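Local coordinates for hyperpolarization-activated (Ih) channel (Strongylocentrotus purpuratus, PDB 2PTM), which probably forms a voltage-gated cation channel of the HCN type, of which this cytoplasmic C-linker and cyclic nucleotide-binding region binds cAMP, at residues D36-E39 with Y40-G44; E55-E58 with S59-Q62; F86-R89 with V90-L94; G143-C146 with L147-E151; L168-Q171 with H172-V176. All blocks are in the same frame, centred on the assembly; numbering follows the deposited sequence.

Interaction 1 of 5, residues D36-E39 with Y40-G44. With NCO (cobalt hexammine(III)), chain B.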
# COMPACT_ATOMS: atom_id res chain seq x y z
N ASP A 36 -3.81 26.83 -13.98
CA ASP A 36 -2.45 27.28 -14.30
C ASP A 36 -1.39 26.24 -13.92
O ASP A 36 -0.38 26.06 -14.62
CB ASP A 36 -2.12 28.57 -13.56
CG ASP A 36 -2.88 29.77 -14.08
OD1 ASP A 36 -3.65 29.62 -15.05
OD2 ASP A 36 -2.71 30.87 -13.52
N TYR A 37 -1.61 25.59 -12.78
CA TYR A 37 -0.69 24.53 -12.34
C TYR A 37 -0.67 23.36 -13.33
O TYR A 37 0.40 22.90 -13.74
CB TYR A 37 -1.04 24.06 -10.92
CG TYR A 37 -0.21 22.87 -10.45
CD1 TYR A 37 0.92 23.05 -9.66
CD2 TYR A 37 -0.55 21.57 -10.81
CE1 TYR A 37 1.68 21.96 -9.22
CE2 TYR A 37 0.21 20.48 -10.38
CZ TYR A 37 1.31 20.68 -9.59
OH TYR A 37 2.06 19.60 -9.18
N TYR A 38 -1.85 22.88 -13.73
CA TYR A 38 -1.88 21.75 -14.66
C TYR A 38 -1.23 22.12 -15.98
O TYR A 38 -0.51 21.32 -16.57
CB TYR A 38 -3.31 21.26 -14.92
CG TYR A 38 -3.80 20.25 -13.90
CD1 TYR A 38 -4.48 20.65 -12.77
CD2 TYR A 38 -3.56 18.89 -14.07
CE1 TYR A 38 -4.92 19.73 -11.83
CE2 TYR A 38 -3.99 17.96 -13.14
CZ TYR A 38 -4.68 18.39 -12.02
OH TYR A 38 -5.12 17.48 -11.09
N GLU A 39 -1.51 23.33 -16.46
CA GLU A 39 -0.94 23.77 -17.72
C GLU A 39 0.57 23.86 -17.60
O GLU A 39 1.31 23.40 -18.48
CB GLU A 39 -1.50 25.13 -18.15
CG GLU A 39 -0.89 25.60 -19.47
CD GLU A 39 -1.26 27.03 -19.82
OE1 GLU A 39 -1.16 27.90 -18.94
OE2 GLU A 39 -1.63 27.28 -20.98
N TYR A 40 1.05 24.46 -16.51
CA TYR A 40 2.48 24.66 -16.33
C TYR A 40 3.22 23.34 -16.19
O TYR A 40 4.28 23.13 -16.80
CB TYR A 40 2.79 25.54 -15.11
CG TYR A 40 4.26 25.82 -14.97
CD1 TYR A 40 4.84 26.96 -15.54
CD2 TYR A 40 5.10 24.94 -14.30
CE1 TYR A 40 6.20 27.21 -15.42
CE2 TYR A 40 6.46 25.18 -14.18
CZ TYR A 40 7.00 26.32 -14.74
OH TYR A 40 8.36 26.55 -14.62
N ARG A 41 2.68 22.46 -15.36
CA ARG A 41 3.37 21.21 -15.07
C ARG A 41 3.32 20.24 -16.23
O ARG A 41 4.34 19.65 -16.60
CB ARG A 41 2.81 20.53 -13.83
CG ARG A 41 3.53 19.23 -13.56
CD ARG A 41 3.16 18.61 -12.24
NE ARG A 41 3.76 17.28 -12.10
CZ ARG A 41 3.62 16.51 -11.03
NH1 ARG A 41 2.92 16.93 -9.99
NH2 ARG A 41 4.20 15.31 -11.00
N TYR A 42 2.14 20.06 -16.82
CA TYR A 42 1.93 18.98 -17.78
C TYR A 42 1.97 19.44 -19.24
O TYR A 42 2.27 18.65 -20.14
CB TYR A 42 0.65 18.19 -17.47
CG TYR A 42 0.64 17.57 -16.08
CD1 TYR A 42 1.37 16.42 -15.80
CD2 TYR A 42 -0.10 18.14 -15.05
CE1 TYR A 42 1.37 15.86 -14.53
CE2 TYR A 42 -0.10 17.59 -13.77
CZ TYR A 42 0.63 16.44 -13.52
OH TYR A 42 0.63 15.90 -12.25
N ARG A 43 1.67 20.72 -19.47
CA ARG A 43 1.77 21.30 -20.80
C ARG A 43 0.96 20.53 -21.84
O ARG A 43 1.38 20.38 -22.99
CB ARG A 43 3.23 21.41 -21.25
CG ARG A 43 4.11 22.22 -20.31
CD ARG A 43 3.72 23.70 -20.31
NE ARG A 43 4.57 24.49 -19.42
CZ ARG A 43 5.81 24.88 -19.71
NH1 ARG A 43 6.34 24.52 -20.87
NH2 ARG A 43 6.51 25.60 -18.85
N GLY A 44 -0.21 20.03 -21.43
CA GLY A 44 -1.14 19.42 -22.36
C GLY A 44 -0.94 17.94 -22.59
O GLY A 44 -1.60 17.33 -23.43
CO NCO B . -4.26 30.27 -19.07
N1 NCO B . -4.30 28.95 -20.78
N2 NCO B . -4.77 31.95 -20.34
N3 NCO B . -6.40 29.98 -18.52
N4 NCO B . -1.97 30.67 -19.44
N5 NCO B . -4.16 31.62 -17.38
N6 NCO B . -3.73 28.51 -17.82
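Tyr37 and Arg41 lie side by side one turn apart on helix 28-42, and a polar contact joins the Tyr37 hydroxyl to the Arg41 guanidinium. Arg41 NH1 donates to Tyr37 OH at 2.9 Å, with the hydroxyl at the guanidinium edge, close to its plane. Arg41 reaches it because CG is anti to the backbone N (chi1 179°) and the chain runs extended to NE. Tyr37 OH also bonds weakly to Glu55 O of the second subunit. Tyr42 OH sits over the centre of one guanidinium face, and Arg41 CG over the centre of one Tyr42 ring face. With an alanine at Arg41, Tyr37 OH would probably lose this donor and the Tyr42 ring that cover.

The apolar contact joins Tyr38 and Tyr42. Their rings meet obliquely, with CD2 of Tyr38 3.7 Å from CD2 of Tyr42. Tyr38 OH bonds to the carboxylate of Glu55 of the second subunit, and Tyr42 OH to its backbone carbonyl.

A bound cobalt hexammine adds hydrogen bonds to two carboxylates. Ammine N6 donates to both Asp36 OD1 (3.0 Å) and Glu39 OE1 (2.9 Å), and so ties them together.

Arg43, the first residue past the helix, has a positive phi. Tyr38 and Tyr42 pack on helix 5-23, while Tyr37, Tyr40 and Arg41 lie against strand 95-99. Tyr40 stacks on Tyr162. This C-linker helix thus lies at a subunit interface.

Interaction 2 of 5, residues E55-E58 with S59-Q62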
# COMPACT_ATOMS: atom_id res chain seq x y z
N GLU A 55 7.76 -1.44 -15.10
CA GLU A 55 7.77 -2.51 -16.11
C GLU A 55 9.19 -2.89 -16.55
O GLU A 55 9.38 -3.86 -17.32
CB GLU A 55 6.96 -2.07 -17.35
CG GLU A 55 5.46 -2.05 -17.14
CD GLU A 55 4.76 -1.02 -18.01
OE1 GLU A 55 5.36 -0.56 -19.01
OE2 GLU A 55 3.60 -0.67 -17.70
N VAL A 56 10.18 -2.14 -16.08
CA VAL A 56 11.54 -2.29 -16.56
C VAL A 56 12.50 -2.73 -15.46
O VAL A 56 12.12 -2.89 -14.30
CB VAL A 56 12.06 -0.98 -17.24
CG1 VAL A 56 11.14 -0.54 -18.38
CG2 VAL A 56 12.19 0.13 -16.23
N SER A 57 13.75 -2.95 -15.84
CA SER A 57 14.76 -3.41 -14.91
C SER A 57 15.21 -2.27 -14.02
O SER A 57 14.98 -1.09 -14.34
CB SER A 57 15.97 -3.91 -15.69
OG SER A 57 16.52 -2.82 -16.41
N GLU A 58 15.88 -2.61 -12.92
CA GLU A 58 16.47 -1.60 -12.06
C GLU A 58 17.50 -0.78 -12.83
O GLU A 58 17.63 0.42 -12.62
CB GLU A 58 17.11 -2.24 -10.83
CG GLU A 58 17.76 -1.25 -9.87
CD GLU A 58 18.10 -1.89 -8.55
OE1 GLU A 58 18.34 -3.11 -8.53
OE2 GLU A 58 18.14 -1.17 -7.54
N SER A 59 18.23 -1.43 -13.74
CA SER A 59 19.21 -0.73 -14.58
C SER A 59 18.58 0.32 -15.49
O SER A 59 19.08 1.45 -15.60
CB SER A 59 20.00 -1.73 -15.43
OG SER A 59 20.77 -2.58 -14.61
N ILE A 60 17.49 -0.04 -16.15
CA ILE A 60 16.79 0.94 -16.97
C ILE A 60 16.29 2.09 -16.10
O ILE A 60 16.41 3.26 -16.47
CB ILE A 60 15.64 0.30 -17.76
CG1 ILE A 60 16.23 -0.61 -18.86
CG2 ILE A 60 14.70 1.39 -18.35
CD1 ILE A 60 15.22 -1.40 -19.63
N ARG A 61 15.77 1.78 -14.91
CA ARG A 61 15.29 2.83 -14.01
C ARG A 61 16.41 3.78 -13.61
O ARG A 61 16.20 4.98 -13.50
CB ARG A 61 14.65 2.24 -12.75
CG ARG A 61 13.24 1.72 -12.94
CD ARG A 61 12.56 1.50 -11.60
NE ARG A 61 13.22 0.45 -10.84
CZ ARG A 61 13.00 -0.85 -11.01
NH1 ARG A 61 12.12 -1.25 -11.93
NH2 ARG A 61 13.64 -1.75 -10.28
N GLN A 62 17.60 3.24 -13.38
CA GLN A 62 18.74 4.08 -13.01
C GLN A 62 19.18 4.92 -14.20
O GLN A 62 19.46 6.11 -14.05
CB GLN A 62 19.91 3.23 -12.49
CG GLN A 62 19.64 2.57 -11.15
CD GLN A 62 20.64 1.48 -10.83
OE1 GLN A 62 21.37 1.00 -11.69
NE2 GLN A 62 20.66 1.06 -9.57
O HOH W 1 18.01 1.44 -8.01
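Ser57 OG stands between its own backbone N and carbonyl carbon (chi1 63°), and this turns it onto the first turn of helix 58-68. There it accepts from Ile60 N at 3.0 Å, a nearly straight bond of 168°. Ser57 is thus the N-cap. Arg61 bends at chi3 (-65°), which folds its guanidinium back over the start of the helix. One face of that group lies over Glu58 CA, with NH2 3.3 Å from this atom. NH1 bonds to Phe53 O.

Val56 sits just before the cap. Its CG2 touches Ile60 CG2 at 3.5 Å, and the two side chains cross at about a right angle. Glu58 and Gln62 lie one turn apart and are bridged by a water. The water donates to Glu58 OE2 at 2.7 Å and accepts from Gln62 NE2 at 3.1 Å. Glu58 OE1 forms a salt bridge with Arg114 of the third subunit.

The chemistry is that of a capped helix start. The serine hydroxyl satisfies an amide that has no earlier helical carbonyl. The apolar pair joins the residue before the cap to the first turn. Glu58 uses its two oxygens differently: OE2 takes the water shared with Gln62, and OE1 pairs with an arginine of another subunit.

Interaction 3 of 5, residues F86-R89 with V90-L94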
# COMPACT_ATOMS: atom_id res chain seq x y z
N PHE A 86 26.36 6.91 -5.10
CA PHE A 86 25.59 7.89 -4.32
C PHE A 86 24.64 8.67 -5.21
O PHE A 86 23.44 8.74 -4.93
CB PHE A 86 26.51 8.85 -3.54
CG PHE A 86 25.77 9.96 -2.81
CD1 PHE A 86 25.14 9.72 -1.59
CD2 PHE A 86 25.69 11.24 -3.34
CE1 PHE A 86 24.45 10.72 -0.93
CE2 PHE A 86 25.01 12.25 -2.67
CZ PHE A 86 24.39 11.99 -1.46
N VAL A 87 25.16 9.26 -6.28
CA VAL A 87 24.32 10.03 -7.19
C VAL A 87 23.19 9.16 -7.75
O VAL A 87 22.03 9.57 -7.78
CB VAL A 87 25.14 10.63 -8.34
CG1 VAL A 87 24.22 11.40 -9.29
CG2 VAL A 87 26.24 11.53 -7.81
N THR A 88 23.51 7.94 -8.18
CA THR A 88 22.48 7.06 -8.72
C THR A 88 21.38 6.76 -7.69
O THR A 88 20.19 6.78 -8.01
CB THR A 88 23.09 5.76 -9.27
OG1 THR A 88 23.85 6.07 -10.45
CG2 THR A 88 21.98 4.77 -9.63
N ARG A 89 21.78 6.49 -6.45
CA ARG A 89 20.82 6.19 -5.40
C ARG A 89 19.86 7.36 -5.17
O ARG A 89 18.65 7.17 -5.10
CB ARG A 89 21.54 5.84 -4.10
CG ARG A 89 20.60 5.39 -2.98
CD ARG A 89 20.05 4.01 -3.25
NE ARG A 89 21.11 3.00 -3.24
CZ ARG A 89 20.94 1.72 -3.57
NH1 ARG A 89 19.74 1.29 -3.94
NH2 ARG A 89 21.96 0.88 -3.52
N VAL A 90 20.41 8.56 -5.07
CA VAL A 90 19.60 9.75 -4.83
C VAL A 90 18.61 9.99 -5.96
O VAL A 90 17.41 10.11 -5.71
CB VAL A 90 20.47 11.00 -4.63
CG1 VAL A 90 19.61 12.26 -4.57
CG2 VAL A 90 21.29 10.85 -3.37
N VAL A 91 19.10 10.04 -7.20
CA VAL A 91 18.23 10.38 -8.31
C VAL A 91 17.09 9.39 -8.48
O VAL A 91 16.03 9.75 -8.97
CB VAL A 91 18.98 10.58 -9.67
CG1 VAL A 91 19.92 11.79 -9.61
CG2 VAL A 91 19.73 9.32 -10.09
N THR A 92 17.29 8.14 -8.08
CA THR A 92 16.24 7.14 -8.21
C THR A 92 15.18 7.29 -7.11
O THR A 92 14.10 6.72 -7.20
CB THR A 92 16.79 5.69 -8.18
OG1 THR A 92 17.39 5.44 -6.90
CG2 THR A 92 17.81 5.47 -9.28
N LEU A 93 15.50 8.06 -6.08
CA LEU A 93 14.57 8.27 -4.98
C LEU A 93 13.91 9.65 -4.97
O LEU A 93 12.99 9.89 -4.20
CB LEU A 93 15.25 8.03 -3.63
CG LEU A 93 15.86 6.65 -3.40
CD1 LEU A 93 16.53 6.60 -2.05
CD2 LEU A 93 14.80 5.55 -3.51
N LEU A 94 14.39 10.56 -5.82
CA LEU A 94 13.83 11.91 -5.87
C LEU A 94 12.38 11.91 -6.38
O LEU A 94 12.02 11.10 -7.23
CB LEU A 94 14.69 12.81 -6.75
CG LEU A 94 16.10 13.14 -6.26
CD1 LEU A 94 16.83 13.98 -7.30
CD2 LEU A 94 16.05 13.87 -4.92
O HOH W 2 18.43 3.20 -5.93
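Phe86 meets Val90 one turn along helix 84-93. Methyl CG2 of Val90 lies over one face of the Phe86 ring, offset toward the rim, in a CH-pi contact. It is 4.0 Å from the ring centroid and 17° off the ring normal. Phe86 has CG anti to the backbone N (chi1 175°), which swings the ring back under this methyl. The ring also meets that of Phe180, and Phe79 packs on both Phe86 and Val90.

Val87 comes next. Its CG1 is 4.3 Å from Val91 CG1, a looser apolar contact, and both valines pack on Val73 of helix 70-75. Its carbonyl accepts from Val91 N in a nearly straight bond.

Thr88 offers its carbonyl to Thr92 N, with Thr88 O 3.2 Å from that nitrogen. Methyl CG2 of Thr92 comes close to the same oxygen. The Thr88 hydroxyl is bonded to Ser84 O and Asn66 ND2.

Arg89 closes the segment. Thr92 OG1 donates to Arg89 O at 2.8 Å, from above the carbonyl plane, while Leu93 N reaches the same oxygen only weakly. A water donates to Thr92 OG1 at 2.7 Å and accepts weakly from Arg89 NH1. The stronger partner of Arg89 is Glu179, in a salt bridge through NH2.

A helix just ahead of the first strand of a beta roll is typical of cyclic nucleotide-binding domains. Here helix 84-93 runs into strand 95-99 and packs against helices 58-68, 70-75 and 170-179.

Interaction 4 of 5, residues G143-C146 with L147-E151. With CMP (adenosine-3',5'-cyclic-monophosphate), chain C.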
# COMPACT_ATOMS: atom_id res chain seq x y z
N GLY A 143 15.74 22.66 3.22
CA GLY A 143 14.86 21.80 4.00
C GLY A 143 15.62 20.63 4.59
O GLY A 143 15.02 19.66 5.06
N GLU A 144 16.95 20.72 4.57
CA GLU A 144 17.77 19.63 5.09
C GLU A 144 18.01 19.74 6.60
O GLU A 144 18.24 18.72 7.26
CB GLU A 144 19.12 19.56 4.36
CG GLU A 144 20.16 20.56 4.84
CD GLU A 144 19.91 21.98 4.36
OE1 GLU A 144 18.98 22.21 3.57
OE2 GLU A 144 20.67 22.88 4.76
N ILE A 145 17.97 20.95 7.14
CA ILE A 145 18.38 21.16 8.54
C ILE A 145 17.51 20.33 9.46
O ILE A 145 18.00 19.58 10.32
CB ILE A 145 18.27 22.64 8.99
CG1 ILE A 145 19.12 23.56 8.12
CG2 ILE A 145 18.66 22.78 10.44
CD1 ILE A 145 20.49 23.07 7.93
N CYS A 146 16.20 20.45 9.28
CA CYS A 146 15.21 19.73 10.08
C CYS A 146 15.41 18.21 10.01
O CYS A 146 15.19 17.50 10.99
CB CYS A 146 13.82 20.10 9.57
SG CYS A 146 12.46 19.38 10.45
N LEU A 147 15.82 17.71 8.85
CA LEU A 147 16.07 16.27 8.69
C LEU A 147 17.33 15.83 9.43
O LEU A 147 17.45 14.68 9.84
CB LEU A 147 16.21 15.90 7.21
CG LEU A 147 15.03 16.24 6.30
CD1 LEU A 147 15.19 15.53 4.98
CD2 LEU A 147 13.74 15.83 6.96
N LEU A 148 18.28 16.75 9.58
CA LEU A 148 19.52 16.45 10.28
C LEU A 148 19.34 16.50 11.80
O LEU A 148 19.91 15.68 12.53
CB LEU A 148 20.64 17.40 9.84
CG LEU A 148 21.12 17.27 8.39
CD1 LEU A 148 21.99 18.46 7.98
CD2 LEU A 148 21.86 15.95 8.20
N THR A 149 18.56 17.46 12.27
CA THR A 149 18.36 17.65 13.71
C THR A 149 17.18 16.86 14.24
O THR A 149 17.07 16.63 15.44
CB THR A 149 18.10 19.13 14.04
OG1 THR A 149 16.83 19.51 13.49
CG2 THR A 149 19.19 20.01 13.47
N ARG A 150 16.28 16.47 13.34
CA ARG A 150 15.01 15.85 13.73
C ARG A 150 14.22 16.77 14.66
O ARG A 150 13.43 16.31 15.48
CB ARG A 150 15.26 14.49 14.37
CG ARG A 150 16.08 13.55 13.50
CD ARG A 150 16.68 12.41 14.31
NE ARG A 150 17.64 11.64 13.52
CZ ARG A 150 18.93 11.94 13.43
NH1 ARG A 150 19.42 12.99 14.07
NH2 ARG A 150 19.73 11.18 12.68
N GLU A 151 14.46 18.07 14.54
CA GLU A 151 13.73 19.09 15.28
C GLU A 151 12.68 19.74 14.38
O GLU A 151 11.87 19.04 13.78
CB GLU A 151 14.69 20.16 15.81
CG GLU A 151 15.71 19.64 16.82
CD GLU A 151 15.08 19.33 18.16
OE1 GLU A 151 13.88 19.61 18.34
OE2 GLU A 151 15.79 18.80 19.04
P CMP C . 14.90 23.51 7.35
O1P CMP C . 15.05 24.14 8.76
O2P CMP C . 14.67 22.07 7.27
O5' CMP C . 13.80 24.47 6.69
C5' CMP C . 14.04 25.74 6.12
C4' CMP C . 15.28 25.76 5.24
O4' CMP C . 15.81 27.05 4.94
C3' CMP C . 16.41 25.16 6.05
O3' CMP C . 16.29 23.90 6.60
C2' CMP C . 17.68 25.43 5.25
O2' CMP C . 17.69 24.57 4.11
C1' CMP C . 17.25 26.83 4.69
N9 CMP C . 17.97 27.89 5.32
C8 CMP C . 17.83 28.42 6.63
N7 CMP C . 18.65 29.46 6.86
C5 CMP C . 19.38 29.62 5.67
C6 CMP C . 20.40 30.51 5.24
N6 CMP C . 20.87 31.50 6.07
N1 CMP C . 20.92 30.37 3.98
C2 CMP C . 20.42 29.40 3.18
N3 CMP C . 19.45 28.50 3.43
C4 CMP C . 18.94 28.65 4.68
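The phosphate-binding cassette of the cyclic nucleotide-binding domain supplies this contact: a short helix, 145-149, whose start faces the ribose and phosphate of cAMP. Glu144 and Gly143 hold the ribose. The nucleotide O2' donates to Glu144 OE1 at 2.7 Å and accepts from Gly143 N at 2.9 Å. Gly143 has a positive phi at which a CB would press on the preceding carbonyl, so glycine suits the position. Glu144 CG stands between the backbone N and carbonyl carbon (chi1 81°), and a bend at chi2 brings the carboxylate to the sugar. Its OE2 forms a salt bridge with Arg194.

The phosphate is met by backbone amides. Cys146 N donates to O2P at 3.0 Å, and Ile145 N reaches O3' weakly. Val154 N and Arg153 NH1 also bond to the nucleotide.

Behind the ligand, Glu144 O accepts from Leu148 N at 3.0 Å and Ile145 O from Thr149 N at 2.9 Å. Thr149 OG1 then accepts from Glu151 N at 3.0 Å, an ST turn as the helix gives way to loop. CG2 of Ile145 touches CG2 of Thr149 at 4.1 Å.

A glutamine in place of Glu144 would probably weaken the hold on O2' and leave Arg194 without its charged mate.

The negative phosphate thus lies at the amide end of a helix, where the helix dipole would be expected to favour it. One carboxylate oxygen accepts from the ribose hydroxyl while the other pairs with Arg194, which would be expected to steady the carboxylate's negative charge.

Interaction 5 of 5, residues L168-Q171 with H172-V176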
# COMPACT_ATOMS: atom_id res chain seq x y z
N LEU A 168 13.40 14.69 -1.44
CA LEU A 168 13.87 13.43 -0.89
C LEU A 168 13.25 13.29 0.50
O LEU A 168 13.47 14.15 1.36
CB LEU A 168 15.40 13.46 -0.75
CG LEU A 168 16.13 12.15 -0.47
CD1 LEU A 168 16.01 11.20 -1.65
CD2 LEU A 168 17.60 12.48 -0.18
N SER A 169 12.49 12.22 0.73
CA SER A 169 11.77 12.04 1.99
C SER A 169 12.75 11.80 3.14
O SER A 169 13.89 11.44 2.91
CB SER A 169 10.83 10.85 1.88
OG SER A 169 11.59 9.65 1.83
N VAL A 170 12.29 12.00 4.37
CA VAL A 170 13.17 11.80 5.52
C VAL A 170 13.66 10.35 5.57
O VAL A 170 14.82 10.09 5.91
CB VAL A 170 12.50 12.23 6.86
CG1 VAL A 170 11.13 11.59 7.01
CG2 VAL A 170 13.40 11.90 8.05
N GLN A 171 12.80 9.40 5.20
CA GLN A 171 13.21 8.00 5.21
C GLN A 171 14.32 7.73 4.20
O GLN A 171 15.31 7.09 4.52
CB GLN A 171 12.02 7.06 4.98
CG GLN A 171 10.83 7.74 4.32
CD GLN A 171 9.95 8.46 5.32
OE1 GLN A 171 9.66 7.93 6.41
NE2 GLN A 171 9.51 9.66 4.97
N HIS A 172 14.16 8.23 2.97
CA HIS A 172 15.18 8.04 1.94
C HIS A 172 16.45 8.83 2.24
O HIS A 172 17.56 8.35 1.98
CB HIS A 172 14.64 8.44 0.56
CG HIS A 172 13.45 7.63 0.12
ND1 HIS A 172 13.34 6.28 0.34
CD2 HIS A 172 12.34 7.99 -0.56
CE1 HIS A 172 12.21 5.84 -0.16
NE2 HIS A 172 11.57 6.86 -0.72
N PHE A 173 16.28 10.04 2.76
CA PHE A 173 17.39 10.89 3.19
C PHE A 173 18.28 10.12 4.17
O PHE A 173 19.50 10.03 3.98
CB PHE A 173 16.81 12.15 3.85
CG PHE A 173 17.83 13.09 4.43
CD1 PHE A 173 18.38 14.11 3.66
CD2 PHE A 173 18.22 12.99 5.76
CE1 PHE A 173 19.30 14.99 4.20
CE2 PHE A 173 19.14 13.86 6.31
CZ PHE A 173 19.69 14.87 5.52
N ASN A 174 17.66 9.56 5.20
CA ASN A 174 18.42 8.83 6.20
C ASN A 174 19.04 7.55 5.64
O ASN A 174 20.10 7.13 6.08
CB ASN A 174 17.55 8.53 7.43
CG ASN A 174 17.43 9.72 8.35
OD1 ASN A 174 18.43 10.35 8.71
ND2 ASN A 174 16.20 10.04 8.75
N GLN A 175 18.39 6.96 4.64
CA GLN A 175 18.91 5.78 3.97
C GLN A 175 20.20 6.09 3.21
O GLN A 175 21.21 5.41 3.39
CB GLN A 175 17.87 5.19 3.02
CG GLN A 175 16.70 4.50 3.70
CD GLN A 175 15.64 4.04 2.71
OE1 GLN A 175 15.85 4.05 1.50
NE2 GLN A 175 14.48 3.64 3.23
N VAL A 176 20.17 7.10 2.35
CA VAL A 176 21.32 7.41 1.51
C VAL A 176 22.53 7.92 2.31
O VAL A 176 23.68 7.67 1.93
CB VAL A 176 20.96 8.38 0.37
CG1 VAL A 176 19.72 7.89 -0.35
CG2 VAL A 176 20.73 9.77 0.91
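Leu168, the last but one residue of strand 163-169, reaches under the first turn of helix 170-179. From CB the chain leads to CG, which is 3.9 Å from Phe173 N. There it forks. Branch CD1 meets His172 CB at 3.8 Å. Branch CD2 lies 3.7 Å from Phe173 CA and also touches CG2 of Val176 further along the helix. CG is anti to the backbone N (chi1 -168°), which lays both methyls against the first turn.

Ser169 is the N-cap. Its OG accepts from His172 N at 3.1 Å, at an N-H...O angle of 167°. The same oxygen is 3.0 Å from His172 CD2, so the imidazole leans close to the cap. Ser169 O takes Phe173 N at 2.8 Å as the helix begins.

Val170 and Asn174 run side by side, pointing the same way. CG2 of Val170 is 3.4 Å from Asn174 ND2. The other end of that amide, OD1, is bonded to Arg184.

The strand-to-helix junction has neighbours on several elements. Leu168 bonds through its backbone to Met115 of strand 114-118. Leu93 of helix 84-93 packs on Leu168, His172 and Val176. Val170 and Phe173 lie against Leu147 of helix 145-149, which places this turn directly behind the cAMP-binding helix.

Interaction 5 touches both interaction 3 and interaction 4, which do not touch each other. Interaction 2 joins interaction 3 through Gln62. Within one chain interaction 1 stands apart, but across the subunit interface its tyrosines meet the interaction 2 residues of a neighbour. All five are partly buried. Phe86, Val90 and Val91, Leu147, and Leu168, Phe173 and Val176 are buried and make apolar packing. Arg43, Thr149 to Glu151, Gln171 and Gln175 are exposed. Interaction 3 has an apolar side of Phe86 and valines and a polar side of threonines and Arg89. Interactions 2 and 5 share a serine N-cap, and interaction 4 alone binds the nucleotide.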